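Local coordinates for protein AggB (Escherichia coli, PDB 4PHX) that forms the minor subunit of aggregative adherence fimbriae type I, an Ig-like beta sandwich that probably takes part in bacterial adhesion to host surfaces, at residues V64-G69 / F110-E115; G24-R29 / F35-N40. One frame throughout, in Å; residues are numbered along the deposited sequence.

Contact 1: residues V64-G69 / F110-E115; sequences VKIGGG and FSVSGE
Val64 meets the ring of Phe110, and two residues further along both strands Ile66 meets Val112; these two apolar pairs make up the whole contact. The strands run in the same general direction but belong to different sheets of the sandwich. Their CA atoms stay 9.7 Å apart at Val64 and Phe110 and 9.4 Å apart at Ile66 and Val112, too far for backbone hydrogen bonding, so only side chains bridge the gap.

Val64 works with both methyls. CG1, beside the backbone N and anti to the carbonyl carbon (chi1 -58°), lies 3.9 Å from Phe110 CE1 and equally close to CZ, while CG2 comes within 4.1 Å of the same CE1. The first methyl thus sits against the CE1–CZ bond, obliquely to the ring, and the second reaches CE1 alone.

The second pair is more slender. Ile66 has its chain fully stretched, with CG1 anti to the backbone N and CD1 continuing outward (chi2 173°), so that the last methyl does the touching: CD1 sits 4.1 Å from Val112 CG1. A single methyl-to-methyl touch results, with the two side chains crossing at a slant.

All four residues are buried at the centre of the chain, between the sheet holding strand 61-67 and the sheet holding strand 107-117. Ile95 of strand 90-97 packs on Val64, Phe110 and Val112, and Val52 of strand 49-53 on Val64 and Phe110. From strand 34-39, Ile39 reaches Val64 and Ile66, while Ile138 and Leu140 of strand 134-141 pack on Phe110.

Contact 2: residues G24-R29 / F35-N40; sequences GRIACR and FHIWIN
A crossing between the two sheets of the Ig-like sandwich is made here: strand 20-27 belongs to one sheet, strand 34-39 to the other, and the short connection between them carries the chain over. The strand segments run at 138° to each other and approach to 9.0 Å between axes, so side chains rather than backbone hydrogen bonds fill the space.

The ring of Phe35 is the main bridge. Its CD2 lies 3.9 Å from Ile26 CG1 and as close to CG2, both carbons coming from one side of the ring plane. The neighbouring CE2 comes near the carbonyl O of Ile26 as well. From the other side of the plane comes Cys28 SG, a short 3.2 Å from Phe35 CE2. This sulfur-aromatic contact is oblique, 61° off the ring normal. The sulfur is bonded in a disulfide to Cys116, which ties the start of the connection, just after strand 20-27, to strand 107-117 in the sheet that holds Phe35. His32 meets the same ring edge-to-face.

Further along, Ile26 points its chain at Ile37. CG1 is anti to the backbone N, and a chi2 of 144° turns the terminal methyl from the fully extended position: CD1 lies 4.1 Å from Ile37 CG2.

How the contacts relate
The centres of the two contacts lie about 7 Å apart. Segment 110-115 of contact 1 and segment 35-40 of contact 2 are neighbours in one sheet, where strands 107-117 and 34-39 run antiparallel. Two probable backbone hydrogen bonds join them: Glu115 N to His36 O at 2.6 Å and Ser111 O to Asn40 N at 2.7 Å. Asn40 ND2 also bonds to the hydroxyls of Ser111 and Ser113. On the inner side the apolar groups run together, since Ile37 of contact 2 packs on Ile66 of contact 1. Contact 1 lies at the centre of the chain, and contact 2 extends the same interior toward the disulfide, whose Cys116 directly follows segment 110-115.

Contact 1: residues V64-G69 / F110-E115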
loop_
_atom_site.group_PDB
_atom_site.type_symbol
_atom_site.label_atom_id
_atom_site.label_comp_id
_atom_site.label_asym_id
_atom_site.label_seq_id
_atom_site.Cartn_x
_atom_site.Cartn_y
_atom_site.Cartn_z
ATOM N N VAL B 64 -5.825 -5.379 -20.396
ATOM C CA VAL B 64 -6.435 -6.424 -19.618
ATOM C C VAL B 64 -5.465 -7.579 -19.489
ATOM O O VAL B 64 -4.468 -7.651 -20.214
ATOM C CB VAL B 64 -7.735 -6.884 -20.266
ATOM C CG1 VAL B 64 -8.683 -5.706 -20.401
ATOM C CG2 VAL B 64 -7.454 -7.550 -21.633
ATOM N N LYS B 65 -5.746 -8.467 -18.542
ATOM C CA LYS B 65 -4.964 -9.687 -18.389
ATOM C C LYS B 65 -5.898 -10.860 -18.125
ATOM O O LYS B 65 -7.005 -10.698 -17.608
ATOM C CB LYS B 65 -3.919 -9.561 -17.265
ATOM C CG LYS B 65 -4.500 -9.281 -15.883
ATOM C CD LYS B 65 -3.420 -9.272 -14.779
ATOM C CE LYS B 65 -4.013 -9.019 -13.399
ATOM N NZ LYS B 65 -2.946 -8.913 -12.344
ATOM N N ILE B 66 -5.440 -12.049 -18.486
ATOM C CA ILE B 66 -6.283 -13.219 -18.376
ATOM C C ILE B 66 -5.646 -14.320 -17.537
ATOM O O ILE B 66 -4.450 -14.556 -17.585
ATOM C CB ILE B 66 -6.665 -13.757 -19.770
ATOM C CG1 ILE B 66 -7.799 -14.776 -19.658
ATOM C CG2 ILE B 66 -5.428 -14.338 -20.470
ATOM C CD1 ILE B 66 -8.370 -15.243 -21.008
ATOM N N GLY B 67 -6.480 -15.003 -16.775
ATOM C CA GLY B 67 -6.037 -16.151 -16.008
ATOM C C GLY B 67 -6.535 -16.042 -14.585
ATOM O O GLY B 67 -7.725 -16.183 -14.335
ATOM N N GLY B 68 -5.627 -15.740 -13.662
ATOM C CA GLY B 68 -5.975 -15.619 -12.258
ATOM C C GLY B 68 -5.453 -16.804 -11.479
ATOM O O GLY B 68 -4.679 -17.609 -12.016
ATOM N N GLY B 69 -5.895 -16.923 -10.228
ATOM C CA GLY B 69 -5.505 -18.013 -9.344
ATOM C C GLY B 69 -5.313 -19.387 -9.973
ATOM O O GLY B 69 -6.275 -20.042 -10.364
ATOM N N PHE B 110 -14.140 -8.825 -26.078
ATOM C CA PHE B 110 -13.168 -9.835 -25.706
ATOM C C PHE B 110 -13.397 -11.128 -26.495
ATOM O O PHE B 110 -14.463 -11.743 -26.443
ATOM C CB PHE B 110 -13.247 -10.079 -24.211
ATOM C CG PHE B 110 -12.889 -8.866 -23.388
ATOM C CD1 PHE B 110 -11.702 -8.184 -23.617
ATOM C CD2 PHE B 110 -13.738 -8.405 -22.399
ATOM C CE1 PHE B 110 -11.364 -7.075 -22.859
ATOM C CE2 PHE B 110 -13.406 -7.289 -21.636
ATOM C CZ PHE B 110 -12.220 -6.624 -21.868
ATOM N N SER B 111 -12.390 -11.543 -27.239
ATOM C CA SER B 111 -12.481 -12.805 -27.928
ATOM C C SER B 111 -11.516 -13.755 -27.261
ATOM O O SER B 111 -10.314 -13.511 -27.272
ATOM C CB SER B 111 -12.133 -12.633 -29.399
ATOM O OG SER B 111 -11.838 -13.895 -29.959
ATOM N N VAL B 112 -12.048 -14.830 -26.685
ATOM C CA VAL B 112 -11.262 -15.762 -25.908
ATOM C C VAL B 112 -11.198 -17.128 -26.593
ATOM O O VAL B 112 -12.216 -17.669 -27.017
ATOM C CB VAL B 112 -11.875 -15.958 -24.515
ATOM C CG1 VAL B 112 -11.028 -16.903 -23.699
ATOM C CG2 VAL B 112 -12.007 -14.621 -23.799
ATOM N N SER B 113 -9.993 -17.673 -26.707
ATOM C CA SER B 113 -9.807 -19.039 -27.171
ATOM C C SER B 113 -9.207 -19.903 -26.065
ATOM O O SER B 113 -8.557 -19.395 -25.138
ATOM C CB SER B 113 -8.924 -19.092 -28.423
ATOM O OG SER B 113 -9.584 -18.545 -29.542
ATOM N N GLY B 114 -9.443 -21.208 -26.166
ATOM C CA GLY B 114 -8.960 -22.153 -25.176
ATOM C C GLY B 114 -8.916 -23.588 -25.669
ATOM O O GLY B 114 -9.590 -23.945 -26.647
ATOM N N GLU B 115 -8.130 -24.421 -24.991
ATOM C CA GLU B 115 -7.937 -25.808 -25.410
ATOM C C GLU B 115 -7.794 -26.764 -24.226
ATOM O O GLU B 115 -7.180 -26.429 -23.205
ATOM C CB GLU B 115 -6.690 -25.925 -26.291
ATOM C CG GLU B 115 -6.902 -25.643 -27.769
ATOM C CD GLU B 115 -5.582 -25.460 -28.540
ATOM O OE1 GLU B 115 -4.498 -25.505 -27.909
ATOM O OE2 GLU B 115 -5.639 -25.274 -29.784
#

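Contact 2: residues G24-R29 / F35-N40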
loop_
_atom_site.group_PDB
_atom_site.type_symbol
_atom_site.label_atom_id
_atom_site.label_comp_id
_atom_site.label_asym_id
_atom_site.label_seq_id
_atom_site.Cartn_x
_atom_site.Cartn_y
_atom_site.Cartn_z
ATOM N N GLY B 24 -14.994 -16.436 -16.972
ATOM C CA GLY B 24 -15.263 -17.468 -17.935
ATOM C C GLY B 24 -15.115 -18.868 -17.390
ATOM O O GLY B 24 -14.470 -19.084 -16.352
ATOM N N ARG B 25 -15.723 -19.823 -18.106
ATOM C CA ARG B 25 -15.524 -21.236 -17.835
ATOM C C ARG B 25 -14.960 -21.905 -19.080
ATOM O O ARG B 25 -15.338 -21.540 -20.186
ATOM C CB ARG B 25 -16.844 -21.901 -17.433
ATOM C CG ARG B 25 -16.722 -23.409 -17.263
ATOM C CD ARG B 25 -18.064 -24.063 -16.983
ATOM N NE ARG B 25 -19.027 -23.682 -18.004
ATOM C CZ ARG B 25 -20.327 -23.582 -17.794
ATOM N NH1 ARG B 25 -20.832 -23.842 -16.583
ATOM N NH2 ARG B 25 -21.112 -23.203 -18.793
ATOM N N ILE B 26 -14.052 -22.867 -18.905
ATOM C CA ILE B 26 -13.638 -23.746 -19.996
ATOM C C ILE B 26 -13.918 -25.208 -19.596
ATOM O O ILE B 26 -13.322 -25.739 -18.658
ATOM C CB ILE B 26 -12.152 -23.510 -20.416
ATOM C CG1 ILE B 26 -11.646 -24.638 -21.310
ATOM C CG2 ILE B 26 -11.244 -23.332 -19.198
ATOM C CD1 ILE B 26 -10.697 -24.162 -22.398
ATOM N N ALA B 27 -14.874 -25.825 -20.279
ATOM C CA ALA B 27 -15.273 -27.196 -19.994
ATOM C C ALA B 27 -14.512 -28.149 -20.897
ATOM O O ALA B 27 -14.282 -27.856 -22.066
ATOM C CB ALA B 27 -16.756 -27.368 -20.196
ATOM N N CYS B 28 -14.103 -29.281 -20.345
ATOM C CA CYS B 28 -13.457 -30.307 -21.131
ATOM C C CYS B 28 -14.120 -31.658 -20.888
ATOM O O CYS B 28 -13.829 -32.309 -19.896
ATOM C CB CYS B 28 -11.985 -30.372 -20.759
ATOM S SG CYS B 28 -11.108 -28.869 -21.215
ATOM N N ARG B 29 -15.016 -32.067 -21.780
ATOM C CA ARG B 29 -15.661 -33.376 -21.659
ATOM C C ARG B 29 -14.633 -34.511 -21.652
ATOM O O ARG B 29 -14.364 -35.114 -20.619
ATOM C CB ARG B 29 -16.668 -33.599 -22.792
ATOM C CG ARG B 29 -17.889 -32.686 -22.742
ATOM C CD ARG B 29 -18.520 -32.603 -21.338
ATOM N NE ARG B 29 -19.767 -31.835 -21.362
ATOM C CZ ARG B 29 -20.450 -31.447 -20.287
ATOM N NH1 ARG B 29 -20.020 -31.738 -19.062
ATOM N NH2 ARG B 29 -21.572 -30.754 -20.439
ATOM N N PHE B 35 -5.457 -27.275 -19.127
ATOM C CA PHE B 35 -6.229 -26.224 -19.792
ATOM C C PHE B 35 -5.303 -25.083 -20.210
ATOM O O PHE B 35 -4.308 -24.792 -19.556
ATOM C CB PHE B 35 -7.298 -25.605 -18.897
ATOM C CG PHE B 35 -8.270 -26.573 -18.280
ATOM C CD1 PHE B 35 -8.004 -27.157 -17.050
ATOM C CD2 PHE B 35 -9.496 -26.819 -18.874
ATOM C CE1 PHE B 35 -8.933 -28.020 -16.455
ATOM C CE2 PHE B 35 -10.422 -27.667 -18.282
ATOM C CZ PHE B 35 -10.141 -28.264 -17.081
ATOM N N HIS B 36 -5.721 -24.375 -21.244
ATOM C CA HIS B 36 -4.862 -23.542 -22.054
ATOM C C HIS B 36 -5.810 -22.514 -22.624
ATOM O O HIS B 36 -6.713 -22.882 -23.383
ATOM C CB HIS B 36 -4.417 -24.483 -23.154
ATOM C CG HIS B 36 -3.545 -23.881 -24.199
ATOM N ND1 HIS B 36 -3.501 -24.381 -25.480
ATOM C CD2 HIS B 36 -2.645 -22.872 -24.150
ATOM C CE1 HIS B 36 -2.618 -23.697 -26.184
ATOM N NE2 HIS B 36 -2.090 -22.772 -25.403
ATOM N N ILE B 37 -5.660 -21.250 -22.248
ATOM C CA ILE B 37 -6.515 -20.190 -22.797
ATOM C C ILE B 37 -5.720 -18.967 -23.195
ATOM O O ILE B 37 -4.619 -18.764 -22.705
ATOM C CB ILE B 37 -7.601 -19.706 -21.792
ATOM C CG1 ILE B 37 -6.958 -19.089 -20.560
ATOM C CG2 ILE B 37 -8.517 -20.824 -21.394
ATOM C CD1 ILE B 37 -7.898 -18.999 -19.346
ATOM N N TRP B 38 -6.293 -18.133 -24.061
ATOM C CA TRP B 38 -5.693 -16.847 -24.373
ATOM C C TRP B 38 -6.747 -15.903 -24.907
ATOM O O TRP B 38 -7.871 -16.328 -25.196
ATOM C CB TRP B 38 -4.536 -16.989 -25.370
ATOM C CG TRP B 38 -4.910 -17.622 -26.665
ATOM C CD1 TRP B 38 -5.217 -16.982 -27.837
ATOM C CD2 TRP B 38 -5.014 -19.030 -26.942
ATOM N NE1 TRP B 38 -5.507 -17.903 -28.816
ATOM C CE2 TRP B 38 -5.390 -19.165 -28.293
ATOM C CE3 TRP B 38 -4.835 -20.184 -26.175
ATOM C CZ2 TRP B 38 -5.577 -20.403 -28.894
ATOM C CZ3 TRP B 38 -5.021 -21.416 -26.770
ATOM C CH2 TRP B 38 -5.392 -21.521 -28.118
ATOM N N ILE B 39 -6.405 -14.621 -25.023
ATOM C CA ILE B 39 -7.314 -13.693 -25.673
ATOM C C ILE B 39 -6.811 -13.412 -27.074
ATOM O O ILE B 39 -5.602 -13.244 -27.267
ATOM C CB ILE B 39 -7.390 -12.364 -24.938
ATOM C CG1 ILE B 39 -7.916 -12.571 -23.508
ATOM C CG2 ILE B 39 -8.232 -11.343 -25.751
ATOM C CD1 ILE B 39 -8.120 -11.287 -22.757
ATOM N N ASN B 40 -7.710 -13.344 -28.054
ATOM C CA ASN B 40 -7.287 -12.923 -29.407
ATOM C C ASN B 40 -7.278 -11.410 -29.579
ATOM O O ASN B 40 -8.244 -10.813 -30.057
ATOM C CB ASN B 40 -8.141 -13.558 -30.489
ATOM C CG ASN B 40 -8.188 -15.044 -30.365
ATOM O OD1 ASN B 40 -7.176 -15.721 -30.523
ATOM N ND2 ASN B 40 -9.363 -15.566 -30.060
#